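Local coordinates for protein profilin-1A (Acanthamoeba castellanii, PDB 1ACF) that binds monomeric actin in a 1:1 complex, preventing actin polymerization at high concentration but enhancing it at low, and binds the phosphoinositide PIP2, at residues D73-Y78 and L116-I121; G58-A63 and Y67-A72; A20-G23 and N27-A30. All blocks are in the same frame, centred on the assembly; numbering follows the deposited sequence.

Contact 1: D73-Y78 and L116-I121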
loop_
_atom_site.group_PDB
_atom_site.type_symbol
_atom_site.label_atom_id
_atom_site.label_comp_id
_atom_site.label_asym_id
_atom_site.label_seq_id
_atom_site.Cartn_x
_atom_site.Cartn_y
_atom_site.Cartn_z
ATOM N N ASP A 73 -5.931 10.888 1.758
ATOM C CA ASP A 73 -5.207 12.182 1.750
ATOM C C ASP A 73 -4.079 12.103 0.724
ATOM O O ASP A 73 -4.077 11.173 -0.117
ATOM C CB ASP A 73 -4.859 12.641 3.128
ATOM C CG ASP A 73 -3.988 11.838 4.014
ATOM O OD1 ASP A 73 -2.859 11.486 3.654
ATOM O OD2 ASP A 73 -4.317 11.601 5.192
ATOM N N ASP A 74 -3.173 13.016 0.819
ATOM C CA ASP A 74 -2.015 13.199 -0.076
ATOM C C ASP A 74 -0.873 12.259 0.261
ATOM O O ASP A 74 -0.013 12.004 -0.586
ATOM C CB ASP A 74 -1.552 14.676 -0.056
ATOM C CG ASP A 74 -2.715 15.604 -0.379
ATOM O OD1 ASP A 74 -3.386 15.368 -1.417
ATOM O OD2 ASP A 74 -2.985 16.512 0.414
ATOM N N ARG A 75 -0.971 11.751 1.508
ATOM C CA ARG A 75 0.094 10.803 1.897
ATOM C C ARG A 75 -0.406 9.387 2.134
ATOM O O ARG A 75 0.296 8.432 1.783
ATOM C CB ARG A 75 0.910 11.324 3.096
ATOM C CG ARG A 75 2.030 10.329 3.554
ATOM C CD ARG A 75 2.141 10.400 5.009
ATOM N NE ARG A 75 3.044 9.615 5.690
ATOM C CZ ARG A 75 4.317 9.543 6.018
ATOM N NH1 ARG A 75 5.236 10.435 5.671
ATOM N NH2 ARG A 75 4.745 8.533 6.813
ATOM N N SER A 76 -1.598 9.222 2.673
ATOM C CA SER A 76 -2.135 7.921 3.057
ATOM C C SER A 76 -3.529 7.566 2.641
ATOM O O SER A 76 -4.414 8.324 3.072
ATOM C CB SER A 76 -2.233 7.983 4.618
ATOM O OG SER A 76 -0.900 7.924 5.116
ATOM N N ILE A 77 -3.664 6.407 2.012
ATOM C CA ILE A 77 -4.949 5.816 1.658
ATOM C C ILE A 77 -5.069 4.427 2.357
ATOM O O ILE A 77 -4.301 3.473 2.108
ATOM C CB ILE A 77 -5.217 5.656 0.138
ATOM C CG1 ILE A 77 -5.467 7.049 -0.523
ATOM C CG2 ILE A 77 -6.493 4.712 -0.106
ATOM C CD1 ILE A 77 -5.263 6.969 -2.086
ATOM N N TYR A 78 -6.073 4.333 3.193
ATOM C CA TYR A 78 -6.367 3.097 3.936
ATOM C C TYR A 78 -7.684 2.451 3.401
ATOM O O TYR A 78 -8.723 3.092 3.184
ATOM C CB TYR A 78 -6.421 3.359 5.428
ATOM C CG TYR A 78 -5.122 3.728 6.125
ATOM C CD1 TYR A 78 -3.911 3.979 5.480
ATOM C CD2 TYR A 78 -5.190 3.979 7.501
ATOM C CE1 TYR A 78 -2.791 4.420 6.185
ATOM C CE2 TYR A 78 -4.101 4.419 8.223
ATOM C CZ TYR A 78 -2.888 4.620 7.555
ATOM O OH TYR A 78 -1.843 5.019 8.346
ATOM N N LEU A 116 8.186 2.903 7.508
ATOM C CA LEU A 116 9.088 2.530 6.421
ATOM C C LEU A 116 9.038 3.672 5.352
ATOM O O LEU A 116 9.999 3.808 4.628
ATOM C CB LEU A 116 8.707 1.235 5.683
ATOM C CG LEU A 116 9.707 0.208 5.263
ATOM C CD1 LEU A 116 9.473 -0.461 3.908
ATOM C CD2 LEU A 116 11.121 0.672 5.359
ATOM N N ALA A 117 7.892 4.312 5.254
ATOM C CA ALA A 117 7.696 5.432 4.297
ATOM C C ALA A 117 8.637 6.587 4.764
ATOM O O ALA A 117 9.397 7.054 3.910
ATOM C CB ALA A 117 6.302 5.848 4.220
ATOM N N ASP A 118 8.532 6.933 6.032
ATOM C CA ASP A 118 9.353 7.933 6.681
ATOM C C ASP A 118 10.835 7.654 6.449
ATOM O O ASP A 118 11.603 8.582 6.123
ATOM C CB ASP A 118 9.116 8.084 8.195
ATOM C CG ASP A 118 7.852 8.875 8.493
ATOM O OD1 ASP A 118 7.267 9.507 7.603
ATOM O OD2 ASP A 118 7.420 8.821 9.675
ATOM N N TYR A 119 11.239 6.406 6.644
ATOM C CA TYR A 119 12.667 6.056 6.432
ATOM C C TYR A 119 13.059 6.180 4.975
ATOM O O TYR A 119 14.187 6.622 4.664
ATOM C CB TYR A 119 12.932 4.711 7.091
ATOM C CG TYR A 119 14.207 4.015 6.741
ATOM C CD1 TYR A 119 14.404 3.385 5.546
ATOM C CD2 TYR A 119 15.268 4.024 7.669
ATOM C CE1 TYR A 119 15.596 2.727 5.258
ATOM C CE2 TYR A 119 16.471 3.433 7.398
ATOM C CZ TYR A 119 16.622 2.788 6.189
ATOM O OH TYR A 119 17.831 2.182 5.864
ATOM N N LEU A 120 12.155 5.817 4.066
ATOM C CA LEU A 120 12.415 5.848 2.648
ATOM C C LEU A 120 12.476 7.282 2.072
ATOM O O LEU A 120 13.251 7.497 1.165
ATOM C CB LEU A 120 11.568 4.894 1.861
ATOM C CG LEU A 120 11.775 3.378 1.995
ATOM C CD1 LEU A 120 10.643 2.703 1.225
ATOM C CD2 LEU A 120 13.160 2.997 1.542
ATOM N N ILE A 121 11.639 8.139 2.559
ATOM C CA ILE A 121 11.656 9.586 2.162
ATOM C C ILE A 121 13.044 10.164 2.486
ATOM O O ILE A 121 13.841 10.646 1.641
ATOM C CB ILE A 121 10.480 10.204 2.973
ATOM C CG1 ILE A 121 9.170 9.951 2.156
ATOM C CG2 ILE A 121 10.685 11.690 3.286
ATOM C CD1 ILE A 121 7.935 10.601 2.762
#
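The guanidinium of Arg-75 presents its edge to the carboxylate of Asp-118, with OD1 lying close to the guanidinium plane, while the methyls Ile-121 CD1 and Ala-117 CB approach it obliquely. The two planar groups are turned 59° against each other. Both terminal nitrogens converge end-on upon a single oxygen: Arg-75 NH2 lies 2.8 Å and NH1 3.0 Å from Asp-118 OD1. This forked salt bridge is bent, the N-H...O angles being 144° and 139°, as expected when two donors share one acceptor. NH1 meets the oxygen nearly along its C-O bond, whereas NH2 comes from above the carboxylate plane. The arginine reaches the helix with CG anti to its own N and a bend at chi2. At its base Asp-73 OD1 accepts from Arg-75 N at 2.9 Å, an Asx turn, and from Ser-76 N, which extends it to an Asx motif. Glu-114 supplies a second carboxylate to NH2, and its other oxygen bonds Ser-76 OG and Tyr-78 OH. The bridge thus ties the turn entering strand 76-81 to the last turns of helix 106-121, beside the actin-binding residue Lys-115, with Val-89 of strand 84-90 touching both Arg-75 and Ala-117.

Contact 2: G58-A63 and Y67-A72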
loop_
_atom_site.group_PDB
_atom_site.type_symbol
_atom_site.label_atom_id
_atom_site.label_comp_id
_atom_site.label_asym_id
_atom_site.label_seq_id
_atom_site.Cartn_x
_atom_site.Cartn_y
_atom_site.Cartn_z
ATOM N N GLY A 58 -16.340 5.026 -4.222
ATOM C CA GLY A 58 -16.414 3.694 -4.797
ATOM C C GLY A 58 -15.509 2.644 -4.239
ATOM O O GLY A 58 -15.748 1.476 -4.634
ATOM N N GLY A 59 -14.565 2.897 -3.390
ATOM C CA GLY A 59 -13.593 1.930 -2.857
ATOM C C GLY A 59 -12.551 1.690 -3.963
ATOM O O GLY A 59 -12.616 2.359 -5.030
ATOM N N PHE A 60 -11.638 0.751 -3.756
ATOM C CA PHE A 60 -10.589 0.428 -4.751
ATOM C C PHE A 60 -10.243 -1.061 -4.746
ATOM O O PHE A 60 -10.389 -1.782 -3.760
ATOM C CB PHE A 60 -9.288 1.252 -4.500
ATOM C CG PHE A 60 -8.734 1.265 -3.088
ATOM C CD1 PHE A 60 -9.443 1.835 -2.026
ATOM C CD2 PHE A 60 -7.482 0.718 -2.824
ATOM C CE1 PHE A 60 -8.949 1.876 -0.745
ATOM C CE2 PHE A 60 -6.971 0.748 -1.541
ATOM C CZ PHE A 60 -7.699 1.303 -0.475
ATOM N N ASP A 61 -9.613 -1.471 -5.807
ATOM C CA ASP A 61 -9.138 -2.807 -6.066
ATOM C C ASP A 61 -7.629 -3.019 -5.989
ATOM O O ASP A 61 -6.860 -2.423 -6.730
ATOM C CB ASP A 61 -9.610 -3.281 -7.478
ATOM C CG ASP A 61 -11.112 -3.519 -7.522
ATOM O OD1 ASP A 61 -11.848 -3.307 -6.541
ATOM O OD2 ASP A 61 -11.535 -3.896 -8.645
ATOM N N LEU A 62 -7.260 -3.992 -5.191
ATOM C CA LEU A 62 -5.845 -4.430 -5.119
ATOM C C LEU A 62 -5.882 -5.978 -5.215
ATOM O O LEU A 62 -6.514 -6.641 -4.399
ATOM C CB LEU A 62 -5.074 -3.821 -3.981
ATOM C CG LEU A 62 -4.363 -2.476 -4.070
ATOM C CD1 LEU A 62 -3.957 -2.104 -5.502
ATOM C CD2 LEU A 62 -5.177 -1.339 -3.449
ATOM N N ALA A 63 -5.265 -6.507 -6.259
ATOM C CA ALA A 63 -5.126 -7.919 -6.536
ATOM C C ALA A 63 -6.377 -8.706 -6.184
ATOM O O ALA A 63 -6.347 -9.574 -5.278
ATOM C CB ALA A 63 -3.902 -8.449 -5.751
ATOM N N TYR A 67 -11.605 -3.144 -1.572
ATOM C CA TYR A 67 -11.631 -2.520 -0.268
ATOM C C TYR A 67 -12.445 -1.229 -0.297
ATOM O O TYR A 67 -12.577 -0.587 -1.327
ATOM C CB TYR A 67 -10.186 -2.119 0.107
ATOM C CG TYR A 67 -9.258 -3.297 0.230
ATOM C CD1 TYR A 67 -8.584 -3.747 -0.894
ATOM C CD2 TYR A 67 -8.988 -3.843 1.484
ATOM C CE1 TYR A 67 -7.679 -4.814 -0.811
ATOM C CE2 TYR A 67 -8.113 -4.920 1.575
ATOM C CZ TYR A 67 -7.467 -5.379 0.448
ATOM O OH TYR A 67 -6.581 -6.428 0.564
ATOM N N VAL A 68 -12.954 -0.875 0.842
ATOM C CA VAL A 68 -13.689 0.393 0.965
ATOM C C VAL A 68 -12.677 1.302 1.667
ATOM O O VAL A 68 -11.952 0.797 2.517
ATOM C CB VAL A 68 -15.065 0.321 1.626
ATOM C CG1 VAL A 68 -15.958 -0.691 0.899
ATOM C CG2 VAL A 68 -15.041 0.126 3.125
ATOM N N THR A 69 -12.699 2.575 1.262
ATOM C CA THR A 69 -11.817 3.596 1.784
ATOM C C THR A 69 -12.147 4.100 3.184
ATOM O O THR A 69 -13.212 4.686 3.396
ATOM C CB THR A 69 -11.761 4.854 0.817
ATOM O OG1 THR A 69 -11.596 4.296 -0.502
ATOM C CG2 THR A 69 -10.663 5.836 1.211
ATOM N N LEU A 70 -11.209 3.856 4.082
ATOM C CA LEU A 70 -11.323 4.295 5.470
ATOM C C LEU A 70 -10.782 5.757 5.606
ATOM O O LEU A 70 -11.440 6.565 6.253
ATOM C CB LEU A 70 -10.565 3.345 6.346
ATOM C CG LEU A 70 -11.064 2.183 7.115
ATOM C CD1 LEU A 70 -9.828 1.416 7.654
ATOM C CD2 LEU A 70 -11.927 2.655 8.277
ATOM N N ARG A 71 -9.645 6.024 5.022
ATOM C CA ARG A 71 -8.877 7.277 4.989
ATOM C C ARG A 71 -8.186 7.576 3.665
ATOM O O ARG A 71 -7.550 6.676 3.052
ATOM C CB ARG A 71 -7.917 7.178 6.198
ATOM C CG ARG A 71 -6.598 7.878 6.132
ATOM C CD ARG A 71 -5.897 8.064 7.434
ATOM N NE ARG A 71 -4.493 8.398 7.321
ATOM C CZ ARG A 71 -3.629 8.855 8.233
ATOM N NH1 ARG A 71 -3.976 9.223 9.468
ATOM N NH2 ARG A 71 -2.317 9.015 7.990
ATOM N N ALA A 72 -8.244 8.778 3.082
ATOM C CA ALA A 72 -7.615 9.214 1.835
ATOM C C ALA A 72 -7.220 10.726 1.880
ATOM O O ALA A 72 -8.027 11.653 2.037
ATOM C CB ALA A 72 -8.354 9.002 0.527
HETATM O O HOH W 1 -5.309 -7.400 -1.950
#
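A chi1 of 49° sets CG of Phe-60 between its backbone N and carbonyl carbon, bringing the ring up to Tyr-67 CB and Thr-69 OG1, while Tyr-67, with chi1 -63°, carries its phenol along the hairpin toward Leu-62. Phe-60 and Tyr-67 form the antiparallel, hydrogen-bonded pair of the beta hairpin made by strands 60-62 and 65-72, at one border of the profilin sheet. Phe-60 N donates to Tyr-67 O at 2.9 Å, and Tyr-67 N returns a bond to Phe-60 O at 2.8 Å. Tyr-67 CB sits over one face of the Phe-60 ring, displaced toward its rim. Thr-69 OG1 instead reaches the ring edge, 3.6 Å from Phe-60 CE1; its hydrogen-bond partner is Ile-55 O in the preceding helix 53-58. Ile-55, Ile-77 and Val-86 also touch the phenylalanine, so the hairpin packs its aromatic ring between that helix and the neighbouring strands. Before the paired residues, Gly-59 leaves the helix with positive phi and passes close to the opposite strand, its CA 3.1 Å from Tyr-67 O. Strands 60-62 and 67-69 run 136° apart, well short of antiparallel, and farther along a water bridges the two segments. This water donates to Leu-62 O at 2.8 Å and is hydrogen-bonded to Tyr-67 OH at 3.0 Å, at the edge of the phenol ring and in its plane.

Contact 3: A20-G23 and N27-A30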
loop_
_atom_site.group_PDB
_atom_site.type_symbol
_atom_site.label_atom_id
_atom_site.label_comp_id
_atom_site.label_asym_id
_atom_site.label_seq_id
_atom_site.Cartn_x
_atom_site.Cartn_y
_atom_site.Cartn_z
ATOM N N ALA A 20 3.777 -4.563 -1.761
ATOM C CA ALA A 20 4.316 -4.198 -3.096
ATOM C C ALA A 20 4.847 -2.751 -2.965
ATOM O O ALA A 20 4.443 -2.077 -2.006
ATOM C CB ALA A 20 3.315 -4.308 -4.210
ATOM N N ILE A 21 5.721 -2.399 -3.892
ATOM C CA ILE A 21 6.274 -1.043 -3.971
ATOM C C ILE A 21 6.054 -0.554 -5.401
ATOM O O ILE A 21 6.539 -1.215 -6.350
ATOM C CB ILE A 21 7.742 -0.830 -3.526
ATOM C CG1 ILE A 21 7.946 -0.816 -2.001
ATOM C CG2 ILE A 21 8.191 0.549 -4.117
ATOM C CD1 ILE A 21 9.471 -0.901 -1.648
ATOM N N LEU A 22 5.253 0.507 -5.480
ATOM C CA LEU A 22 5.010 1.058 -6.828
ATOM C C LEU A 22 5.674 2.420 -7.123
ATOM O O LEU A 22 6.065 3.207 -6.261
ATOM C CB LEU A 22 3.507 1.278 -6.989
ATOM C CG LEU A 22 2.458 0.237 -7.156
ATOM C CD1 LEU A 22 2.723 -0.986 -6.328
ATOM C CD2 LEU A 22 1.154 0.948 -6.815
ATOM N N GLY A 23 5.644 2.698 -8.409
ATOM C CA GLY A 23 6.061 3.935 -9.050
ATOM C C GLY A 23 4.768 4.791 -9.166
ATOM O O GLY A 23 3.656 4.295 -9.165
ATOM N N ASN A 27 3.227 1.461 -11.988
ATOM C CA ASN A 27 3.963 0.247 -12.321
ATOM C C ASN A 27 4.664 -0.236 -11.059
ATOM O O ASN A 27 5.149 0.537 -10.235
ATOM C CB ASN A 27 4.842 0.336 -13.552
ATOM C CG ASN A 27 3.953 0.441 -14.817
ATOM O OD1 ASN A 27 2.974 -0.331 -14.990
ATOM N ND2 ASN A 27 4.230 1.383 -15.699
ATOM N N THR A 28 4.666 -1.560 -10.888
ATOM C CA THR A 28 5.247 -2.208 -9.701
ATOM C C THR A 28 6.761 -2.189 -9.797
ATOM O O THR A 28 7.312 -2.393 -10.884
ATOM C CB THR A 28 4.660 -3.680 -9.543
ATOM O OG1 THR A 28 3.224 -3.506 -9.345
ATOM C CG2 THR A 28 5.341 -4.502 -8.463
ATOM N N TRP A 29 7.397 -1.970 -8.629
ATOM C CA TRP A 29 8.878 -1.945 -8.587
ATOM C C TRP A 29 9.369 -3.296 -8.068
ATOM O O TRP A 29 10.351 -3.833 -8.552
ATOM C CB TRP A 29 9.390 -0.743 -7.820
ATOM C CG TRP A 29 9.282 0.562 -8.569
ATOM C CD1 TRP A 29 8.664 0.826 -9.777
ATOM C CD2 TRP A 29 9.670 1.855 -8.036
ATOM N NE1 TRP A 29 8.709 2.155 -10.055
ATOM C CE2 TRP A 29 9.296 2.812 -9.006
ATOM C CE3 TRP A 29 10.263 2.251 -6.849
ATOM C CZ2 TRP A 29 9.543 4.174 -8.786
ATOM C CZ3 TRP A 29 10.552 3.611 -6.651
ATOM C CH2 TRP A 29 10.175 4.533 -7.614
ATOM N N ALA A 30 8.628 -3.801 -7.096
ATOM C CA ALA A 30 8.862 -5.079 -6.435
ATOM C C ALA A 30 7.572 -5.509 -5.725
ATOM O O ALA A 30 6.767 -4.669 -5.251
ATOM C CB ALA A 30 10.038 -4.935 -5.467
#
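Trp-29 lays one face of its indole over the backbone of Leu-22 and Gly-23. Its chi1 of -75° places CG beside its own N and anti to the carbonyl carbon; with chi2 near zero, the ring swings back across the strand. Leu-22 C lies over the ring centre, whereas Gly-23 CA is offset toward the rim, 3.3 Å from Trp-29 NE1. The indole face lies directly against the glycine backbone, with Gly-23 CA 3.0 Å above the Trp-29 ring plane. Ile-21 points CG2 anti to its backbone N and meets Trp-29 CE3 at 3.8 Å. The backbones pair in a hairpin with a classic beta bulge, Trp-29 and Ala-30 both facing Ile-21. Ile-21 N donates to Ala-30 O at 2.8 Å; Ile-21 O accepts from Trp-29 N and, weakly, from Ala-30 N at 3.4 Å. Beyond the bulge, Gly-23 N bonds Asn-27 O at 2.9 Å. On the other side of the strand, Leu-22 CD1 rests 4.0 Å from Thr-28 OG1. Backbone hydrogen bonds thus hold the two strands together, while the side chains of Trp-29, Ile-21 and Ala-30 make the contacts to Trp-2 of helix 2-11, its ring inclined to the indole, in the region predicted to bind actin.

Overall arrangement
All three contacts reach the single antiparallel sheet of the profilin fold. Along the chain they come in series: contact 3 first, then contact 2, then contact 1. Contacts 3 and 2 are the hairpins at the two borders of the sheet, formed with its outermost strands 28-31 and 60-62; their centres lie about 18 Å apart and they do not touch. Contact 1 links strand 76-81 to the C-terminal helix 106-121. Its centre is about 16 Å from that of contact 2, yet they join directly, since strands 65-72 and 76-81 are neighbours and the backbone of Tyr-78 bonds Leu-70 and Arg-71 at a classic bulge. Contact 3, its centre about 14 Å from that of contact 1, has no direct touch with it. Two contacts close the sheet borders; the third fastens the C-terminal helix to interior strand 76-81.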